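Local coordinates for ribosomal protein uL16 3-hydroxylase (Escherichia coli, PDB 4NUB), which hydroxylates an arginine of ribosomal protein uL16 at its C-3 position, as an iron(II)- and 2-oxoglutarate-dependent oxygenase that regulates growth, at residues 141-146 with 186-191; 50-55 with 80-85. The protein carries 2 engineered substitutions. All blocks are in the same frame, centred on the assembly; numbering follows the deposited sequence.

Interaction 1 (141-146 with 186-191); sequences RWRVGA and PHEGYA. Engineered in segment 141-146: Ala146 (natural residue Glu). With FE (Fe (III) ion), chain B.
Arg141 and Arg143 pair with Tyr190 and Glu188 where strands 141-144 and 187-191 run antiparallel in the smaller sheet of the JmjC domain, their axes 4.6 Å apart. Backbone bonds carry the ladder: Arg141 and Tyr190 exchange N-H and carbonyl in both directions, as do Arg143 and Glu188, with a nearly straight bond from Arg143 N to Glu188 O (2.7 Å, 174°). Gly145 N also donates to Pro186 O at 2.9 Å.

On the face carrying Arg141, Arg143, Glu188 and Tyr190 the contact is polar. Arg143 NH1 forms a salt bridge to Glu188 OE1 at 3.0 Å, with guanidinium and carboxylate planes almost perpendicular. Arg141, extended from CG to NE, runs beside Tyr190 and brings NH1 to the phenol OH in a weak hydrogen bond; its NH2 forms a salt bridge with Asp170 on strand 169-173.

The other face is buried and holds Trp142, Val144 and His187. Gly189 CA sits over the six-membered ring of Trp142, a CH-pi contact 3.8 Å from the centroid, while Trp142 NE1 bonds to Asn197. His187 CG lies between its own backbone N and carbonyl carbon (chi1 50°), which sets the direction of the imidazole on this face, where NE2 meets the iron at 2.2 Å. His125, Asp127 and two waters are the other ligands.

Next to the Arg143-Glu188 backbone bonds, the His187 ring is held at its two nitrogens, ND1 by a hydrogen bond to Phe185 O and NE2 by the iron, so its orientation is set at both.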
ATOM      1  N   ARG A 141      17.919   8.523 -38.994  1.00 24.45           N
ATOM      2  CA  ARG A 141      16.659   8.222 -39.637  1.00 27.14           C
ATOM      3  C   ARG A 141      15.750   7.673 -38.566  1.00 35.09           C
ATOM      4  O   ARG A 141      16.087   6.680 -37.913  1.00 40.07           O
ATOM      5  CB  ARG A 141      16.845   7.198 -40.753  1.00 31.89           C
ATOM      6  CG  ARG A 141      15.555   6.817 -41.458  1.00 41.89           C
ATOM      7  CD  ARG A 141      15.774   5.759 -42.535  1.00 57.44           C
ATOM      8  NE  ARG A 141      14.505   5.341 -43.125  1.00 67.77           N
ATOM      9  CZ  ARG A 141      14.280   4.150 -43.674  1.00 66.76           C
ATOM     10  NH1 ARG A 141      15.244   3.238 -43.716  1.00 67.54           N
ATOM     11  NH2 ARG A 141      13.084   3.870 -44.178  1.00 57.81           N
ATOM     12  N   TRP A 142      14.610   8.332 -38.370  1.00 30.98           N
ATOM     13  CA  TRP A 142      13.620   7.878 -37.401  1.00 27.29           C
ATOM     14  C   TRP A 142      12.334   7.434 -38.102  1.00 26.60           C
ATOM     15  O   TRP A 142      11.876   8.090 -39.040  1.00 27.18           O
ATOM     16  CB  TRP A 142      13.312   8.973 -36.383  1.00 23.21           C
ATOM     17  CG  TRP A 142      14.336   9.155 -35.289  1.00 25.41           C
ATOM     18  CD1 TRP A 142      15.340  10.080 -35.248  1.00 24.64           C
ATOM     19  CD2 TRP A 142      14.428   8.413 -34.064  1.00 30.51           C
ATOM     20  NE1 TRP A 142      16.065   9.948 -34.081  1.00 30.09           N
ATOM     21  CE2 TRP A 142      15.527   8.934 -33.340  1.00 29.19           C
ATOM     22  CE3 TRP A 142      13.700   7.354 -33.515  1.00 30.85           C
ATOM     23  CZ2 TRP A 142      15.907   8.434 -32.107  1.00 31.07           C
ATOM     24  CZ3 TRP A 142      14.080   6.862 -32.284  1.00 28.69           C
ATOM     25  CH2 TRP A 142      15.173   7.400 -31.594  1.00 31.80           C
ATOM     26  N   ARG A 143      11.769   6.312 -37.651  1.00 22.33           N
ATOM     27  CA  ARG A 143      10.466   5.840 -38.117  1.00 24.53           C
ATOM     28  C   ARG A 143       9.456   5.783 -36.952  1.00 24.64           C
ATOM     29  O   ARG A 143       9.806   5.381 -35.852  1.00 26.16           O
ATOM     30  CB  ARG A 143      10.599   4.463 -38.785  1.00 28.40           C
ATOM     31  CG  ARG A 143      11.276   4.473 -40.166  1.00 29.68           C
ATOM     32  CD  ARG A 143      11.611   3.061 -40.675  1.00 29.62           C
ATOM     33  NE  ARG A 143      10.428   2.242 -40.931  1.00 36.52           N
ATOM     34  CZ  ARG A 143       9.992   1.280 -40.119  1.00 44.85           C
ATOM     35  NH1 ARG A 143      10.643   0.995 -38.992  1.00 32.06           N
ATOM     36  NH2 ARG A 143       8.902   0.595 -40.440  1.00 55.30           N
ATOM     37  N   VAL A 144       8.216   6.202 -37.189  1.00 18.52           N
ATOM     38  CA  VAL A 144       7.170   6.113 -36.179  1.00 22.91           C
ATOM     39  C   VAL A 144       5.901   5.524 -36.791  1.00 34.24           C
ATOM     40  O   VAL A 144       5.475   5.944 -37.866  1.00 36.14           O
ATOM     41  CB  VAL A 144       6.811   7.498 -35.592  1.00 28.54           C
ATOM     42  CG1 VAL A 144       5.794   7.348 -34.456  1.00 22.67           C
ATOM     43  CG2 VAL A 144       8.061   8.260 -35.126  1.00 24.63           C
ATOM     44  N   GLY A 145       5.291   4.559 -36.110  1.00 35.34           N
ATOM     45  CA  GLY A 145       4.073   3.949 -36.605  1.00 35.67           C
ATOM     46  C   GLY A 145       2.883   4.419 -35.802  1.00 43.95           C
ATOM     47  O   GLY A 145       3.043   5.105 -34.795  1.00 45.62           O
ATOM     48  N   ALA A 146       1.683   4.063 -36.245  1.00 45.99           N
ATOM     49  CA  ALA A 146       0.481   4.406 -35.495  1.00 40.92           C
ATOM     50  C   ALA A 146       0.440   3.594 -34.206  1.00 45.75           C
ATOM     51  O   ALA A 146       1.167   2.605 -34.062  1.00 48.98           O
ATOM     52  CB  ALA A 146      -0.741   4.150 -36.327  1.00 30.72           C
ATOM     53  N   PRO A 186       4.883   3.234 -31.639  1.00 24.86           N
ATOM     54  CA  PRO A 186       6.139   2.516 -31.831  1.00 26.29           C
ATOM     55  C   PRO A 186       7.095   3.330 -32.675  1.00 31.74           C
ATOM     56  O   PRO A 186       6.686   3.936 -33.659  1.00 33.62           O
ATOM     57  CB  PRO A 186       5.707   1.256 -32.590  1.00 23.38           C
ATOM     58  CG  PRO A 186       4.441   1.629 -33.257  1.00 28.18           C
ATOM     59  CD  PRO A 186       3.755   2.551 -32.297  1.00 30.36           C
ATOM     60  N   HIS A 187       8.362   3.339 -32.296  1.00 34.04           N
ATOM     61  CA  HIS A 187       9.349   4.071 -33.062  1.00 26.96           C
ATOM     62  C   HIS A 187      10.648   3.298 -33.193  1.00 30.94           C
ATOM     63  O   HIS A 187      10.891   2.352 -32.461  1.00 38.21           O
ATOM     64  CB  HIS A 187       9.584   5.466 -32.461  1.00 24.22           C
ATOM     65  CG  HIS A 187       9.852   5.473 -30.982  1.00 26.69           C
ATOM     66  ND1 HIS A 187       8.847   5.538 -30.040  1.00 22.54           N
ATOM     67  CD2 HIS A 187      11.016   5.474 -30.287  1.00 31.87           C
ATOM     68  CE1 HIS A 187       9.378   5.554 -28.829  1.00 26.13           C
ATOM     69  NE2 HIS A 187      10.693   5.519 -28.951  1.00 36.71           N
ATOM     70  N   GLU A 188      11.475   3.696 -34.147  1.00 40.52           N
ATOM     71  CA  GLU A 188      12.771   3.071 -34.350  1.00 42.51           C
ATOM     72  C   GLU A 188      13.672   4.097 -35.002  1.00 32.57           C
ATOM     73  O   GLU A 188      13.244   4.834 -35.886  1.00 30.54           O
ATOM     74  CB  GLU A 188      12.653   1.842 -35.253  1.00 49.56           C
ATOM     75  CG  GLU A 188      13.961   1.075 -35.412  1.00 63.67           C
ATOM     76  CD  GLU A 188      13.930   0.054 -36.546  1.00 73.44           C
ATOM     77  OE1 GLU A 188      12.880  -0.076 -37.225  1.00 74.25           O
ATOM     78  OE2 GLU A 188      14.970  -0.612 -36.756  1.00 73.24           O
ATOM     79  N   GLY A 189      14.922   4.150 -34.567  1.00 22.47           N
ATOM     80  CA  GLY A 189      15.847   5.108 -35.123  1.00 18.75           C
ATOM     81  C   GLY A 189      17.269   4.601 -35.117  1.00 37.31           C
ATOM     82  O   GLY A 189      17.698   3.912 -34.185  1.00 36.22           O
ATOM     83  N   TYR A 190      17.997   4.939 -36.177  1.00 37.29           N
ATOM     84  CA  TYR A 190      19.423   4.642 -36.264  1.00 36.40           C
ATOM     85  C   TYR A 190      20.239   5.767 -36.939  1.00 35.16           C
ATOM     86  O   TYR A 190      19.694   6.619 -37.649  1.00 37.07           O
ATOM     87  CB  TYR A 190      19.647   3.274 -36.922  1.00 35.16           C
ATOM     88  CG  TYR A 190      18.939   3.082 -38.240  1.00 51.30           C
ATOM     89  CD1 TYR A 190      19.526   3.512 -39.430  1.00 58.49           C
ATOM     90  CD2 TYR A 190      17.694   2.457 -38.310  1.00 57.07           C
ATOM     91  CE1 TYR A 190      18.897   3.337 -40.658  1.00 56.23           C
ATOM     92  CE2 TYR A 190      17.053   2.275 -39.543  1.00 61.10           C
ATOM     93  CZ  TYR A 190      17.672   2.719 -40.714  1.00 59.82           C
ATOM     94  OH  TYR A 190      17.081   2.560 -41.948  1.00 61.48           O
ATOM     95  N   ALA A 191      21.544   5.774 -36.699  1.00 33.32           N
ATOM     96  CA  ALA A 191      22.402   6.850 -37.185  1.00 35.61           C
ATOM     97  C   ALA A 191      22.765   6.685 -38.660  1.00 36.19           C
ATOM     98  O   ALA A 191      22.905   5.565 -39.150  1.00 43.22           O
ATOM     99  CB  ALA A 191      23.665   6.920 -36.337  1.00 21.00           C
TER
HETATM  100 FE    FE B 401      12.001   5.536 -27.202  1.00 38.32          FE
HETATM  101  O   HOH W   1      14.328   6.007 -28.180  1.00 27.82           O
HETATM  102  O   HOH W   2      12.692   7.775 -26.394  1.00 33.22           O

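Interaction 2 (50-55 with 80-85)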
ATOM      1  N   ASP A  50      23.864   6.360 -14.666  1.00 34.43           N
ATOM      2  CA  ASP A  50      23.170   5.267 -15.318  1.00 40.12           C
ATOM      3  C   ASP A  50      23.369   5.303 -16.850  1.00 47.78           C
ATOM      4  O   ASP A  50      22.722   6.074 -17.553  1.00 51.59           O
ATOM      5  CB  ASP A  50      21.693   5.308 -14.930  1.00 46.71           C
ATOM      6  CG  ASP A  50      20.931   4.082 -15.388  1.00 70.88           C
ATOM      7  OD1 ASP A  50      21.582   3.093 -15.807  1.00 85.98           O
ATOM      8  OD2 ASP A  50      19.679   4.111 -15.326  1.00 70.70           O
ATOM      9  N   SER A  51      24.282   4.488 -17.368  1.00 54.27           N
ATOM     10  CA  SER A  51      24.464   4.414 -18.821  1.00 47.87           C
ATOM     11  C   SER A  51      24.164   3.024 -19.346  1.00 46.87           C
ATOM     12  O   SER A  51      23.699   2.160 -18.612  1.00 53.56           O
ATOM     13  CB  SER A  51      25.874   4.825 -19.230  1.00 38.90           C
ATOM     14  OG  SER A  51      26.821   3.972 -18.627  1.00 48.56           O
ATOM     15  N   ARG A  52      24.447   2.822 -20.625  1.00 48.87           N
ATOM     16  CA  ARG A  52      24.091   1.593 -21.325  1.00 45.08           C
ATOM     17  C   ARG A  52      24.684   1.619 -22.737  1.00 41.99           C
ATOM     18  O   ARG A  52      24.875   2.685 -23.318  1.00 49.27           O
ATOM     19  CB  ARG A  52      22.568   1.440 -21.380  1.00 40.46           C
ATOM     20  CG  ARG A  52      22.079   0.222 -22.118  1.00 44.79           C
ATOM     21  CD  ARG A  52      20.579   0.049 -21.998  1.00 43.43           C
ATOM     22  NE  ARG A  52      19.868   1.290 -22.262  1.00 48.30           N
ATOM     23  CZ  ARG A  52      18.896   1.418 -23.154  1.00 50.81           C
ATOM     24  NH1 ARG A  52      18.517   0.373 -23.882  1.00 58.21           N
ATOM     25  NH2 ARG A  52      18.311   2.597 -23.316  1.00 43.81           N
ATOM     26  N   LEU A  53      24.993   0.442 -23.272  1.00 35.54           N
ATOM     27  CA  LEU A  53      25.547   0.306 -24.611  1.00 32.59           C
ATOM     28  C   LEU A  53      24.763  -0.742 -25.375  1.00 40.69           C
ATOM     29  O   LEU A  53      24.614  -1.865 -24.914  1.00 51.42           O
ATOM     30  CB  LEU A  53      27.006  -0.117 -24.527  1.00 28.90           C
ATOM     31  CG  LEU A  53      27.967   0.912 -25.092  1.00 32.78           C
ATOM     32  CD1 LEU A  53      29.386   0.541 -24.729  1.00 30.49           C
ATOM     33  CD2 LEU A  53      27.787   0.969 -26.591  1.00 30.06           C
ATOM     34  N   VAL A  54      24.263  -0.379 -26.546  1.00 45.66           N
ATOM     35  CA  VAL A  54      23.424  -1.289 -27.315  1.00 47.90           C
ATOM     36  C   VAL A  54      24.075  -1.569 -28.665  1.00 51.66           C
ATOM     37  O   VAL A  54      24.376  -0.648 -29.421  1.00 51.41           O
ATOM     38  CB  VAL A  54      21.987  -0.726 -27.471  1.00 32.62           C
ATOM     39  CG1 VAL A  54      21.149  -1.588 -28.397  1.00 33.74           C
ATOM     40  CG2 VAL A  54      21.322  -0.624 -26.107  1.00 29.77           C
ATOM     41  N   SER A  55      24.307  -2.852 -28.939  1.00 56.47           N
ATOM     42  CA  SER A  55      24.965  -3.305 -30.162  1.00 51.82           C
ATOM     43  C   SER A  55      24.118  -4.309 -30.903  1.00 58.28           C
ATOM     44  O   SER A  55      23.445  -5.125 -30.288  1.00 67.99           O
ATOM     45  CB  SER A  55      26.275  -3.996 -29.816  1.00 51.63           C
ATOM     46  OG  SER A  55      27.357  -3.108 -29.966  1.00 65.50           O
ATOM     47  N   SER A  80      25.347   1.985 -29.969  1.00 48.38           N
ATOM     48  CA  SER A  80      24.857   3.247 -29.465  1.00 40.82           C
ATOM     49  C   SER A  80      25.159   3.316 -27.977  1.00 40.00           C
ATOM     50  O   SER A  80      24.966   2.341 -27.248  1.00 31.66           O
ATOM     51  CB  SER A  80      23.352   3.332 -29.709  1.00 35.64           C
ATOM     52  OG  SER A  80      22.896   4.665 -29.665  1.00 41.11           O
ATOM     53  N   LEU A  81      25.666   4.462 -27.536  1.00 40.90           N
ATOM     54  CA  LEU A  81      25.810   4.737 -26.112  1.00 34.18           C
ATOM     55  C   LEU A  81      24.631   5.599 -25.626  1.00 35.12           C
ATOM     56  O   LEU A  81      24.353   6.660 -26.191  1.00 34.28           O
ATOM     57  CB  LEU A  81      27.141   5.436 -25.839  1.00 27.86           C
ATOM     58  CG  LEU A  81      27.362   5.899 -24.396  1.00 31.81           C
ATOM     59  CD1 LEU A  81      27.344   4.714 -23.432  1.00 21.68           C
ATOM     60  CD2 LEU A  81      28.648   6.710 -24.273  1.00 19.80           C
ATOM     61  N   LEU A  82      23.930   5.141 -24.591  1.00 26.30           N
ATOM     62  CA  LEU A  82      22.781   5.888 -24.080  1.00 35.08           C
ATOM     63  C   LEU A  82      22.937   6.219 -22.606  1.00 43.46           C
ATOM     64  O   LEU A  82      23.097   5.334 -21.745  1.00 32.74           O
ATOM     65  CB  LEU A  82      21.469   5.137 -24.288  1.00 34.73           C
ATOM     66  CG  LEU A  82      21.028   4.798 -25.703  1.00 32.32           C
ATOM     67  CD1 LEU A  82      21.613   3.461 -26.152  1.00 29.64           C
ATOM     68  CD2 LEU A  82      19.524   4.764 -25.725  1.00 30.41           C
ATOM     69  N   VAL A  83      22.884   7.510 -22.314  1.00 45.21           N
ATOM     70  CA  VAL A  83      23.145   7.948 -20.964  1.00 35.97           C
ATOM     71  C   VAL A  83      21.957   8.655 -20.378  1.00 36.89           C
ATOM     72  O   VAL A  83      21.393   9.574 -20.978  1.00 42.29           O
ATOM     73  CB  VAL A  83      24.353   8.851 -20.888  1.00 22.31           C
ATOM     74  CG1 VAL A  83      24.747   9.020 -19.438  1.00 20.27           C
ATOM     75  CG2 VAL A  83      25.486   8.258 -21.708  1.00 18.54           C
ATOM     76  N   GLN A  84      21.598   8.214 -19.184  1.00 29.03           N
ATOM     77  CA  GLN A  84      20.395   8.666 -18.527  1.00 32.20           C
ATOM     78  C   GLN A  84      20.640   9.941 -17.725  1.00 35.17           C
ATOM     79  O   GLN A  84      21.690  10.098 -17.105  1.00 33.99           O
ATOM     80  CB  GLN A  84      19.901   7.552 -17.617  1.00 25.64           C
ATOM     81  CG  GLN A  84      18.421   7.426 -17.593  1.00 33.55           C
ATOM     82  CD  GLN A  84      17.868   7.114 -18.952  1.00 35.70           C
ATOM     83  OE1 GLN A  84      18.481   6.375 -19.726  1.00 26.24           O
ATOM     84  NE2 GLN A  84      16.706   7.686 -19.264  1.00 38.90           N
ATOM     85  N   ALA A  85      19.675  10.854 -17.754  1.00 31.43           N
ATOM     86  CA  ALA A  85      19.701  12.016 -16.866  1.00 30.93           C
ATOM     87  C   ALA A  85      21.026  12.814 -16.845  1.00 30.27           C
ATOM     88  O   ALA A  85      21.577  13.096 -15.774  1.00 20.42           O
ATOM     89  CB  ALA A  85      19.321  11.583 -15.442  1.00 15.92           C
TER
HETATM   90  O   HOH W   3      20.554   3.937 -20.911  1.00 29.47           O
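Strands 51-55 and 80-83 are adjacent antiparallel members of the large sheet of the cupin barrel, lying between strand 60-65 and strand 108-116. Val54 and Ser80 form a hydrogen-bonded pair, each donating its N-H to the other's carbonyl; Val54 N to Ser80 O measures 2.9 Å. Leu82 N gives an almost straight bond to Arg52 O (174°), and Gln84 N, after strand 80-83, donates to Asp50 O.

On the face bearing Arg52, Val54, Ser80 and Leu82, the isobutyl group of Leu82 meets both neighbours on the other strand. Its CD1 lies 4.1 Å from Val54 CG2 and also over one face of the Arg52 guanidinium, while CD2 comes 3.5 Å from Arg52 NH2. A bend at chi3 (47°) brings the arginine head against these methyls. Water 3, in the guanidinium plane at its edge, accepts from Arg52 NE at 3.0 Å and donates to Leu82 O at 3.0 Å, with a weak further bond to Gln84 OE1, so it ties the arginine to the opposite strand. Leu82 also contacts Ser114 of strand 108-116, which is inferred to bind substrate.

On the reverse face, mainly apolar, Leu53 CG packs against Leu81 CD1 at 4.2 Å, and Phe68 lies against Leu53. The pair is part of the large sheet of the jelly roll, or double-stranded beta-helix, of JmjC oxygenases, with the Leu82 face directed to the metal pocket.

Interactions 1 and 2 belong to different sheets of the same jelly roll and do not touch: their centres are 18 Å apart and their nearest atoms about 7 Å. The iron site relates them. Segment 186-191 supplies a metal ligand directly, whereas in interaction 2 the side chain of Leu82 stays about 8 Å from the iron. Yet the second contact lies close to residues inferred to bind substrate, with Ser80 about 4 Å from Arg140 and Leu82 about 4 Å from Ser114, measured between side chains. Along the chain the two are in series, interaction 2 closing before interaction 1 opens.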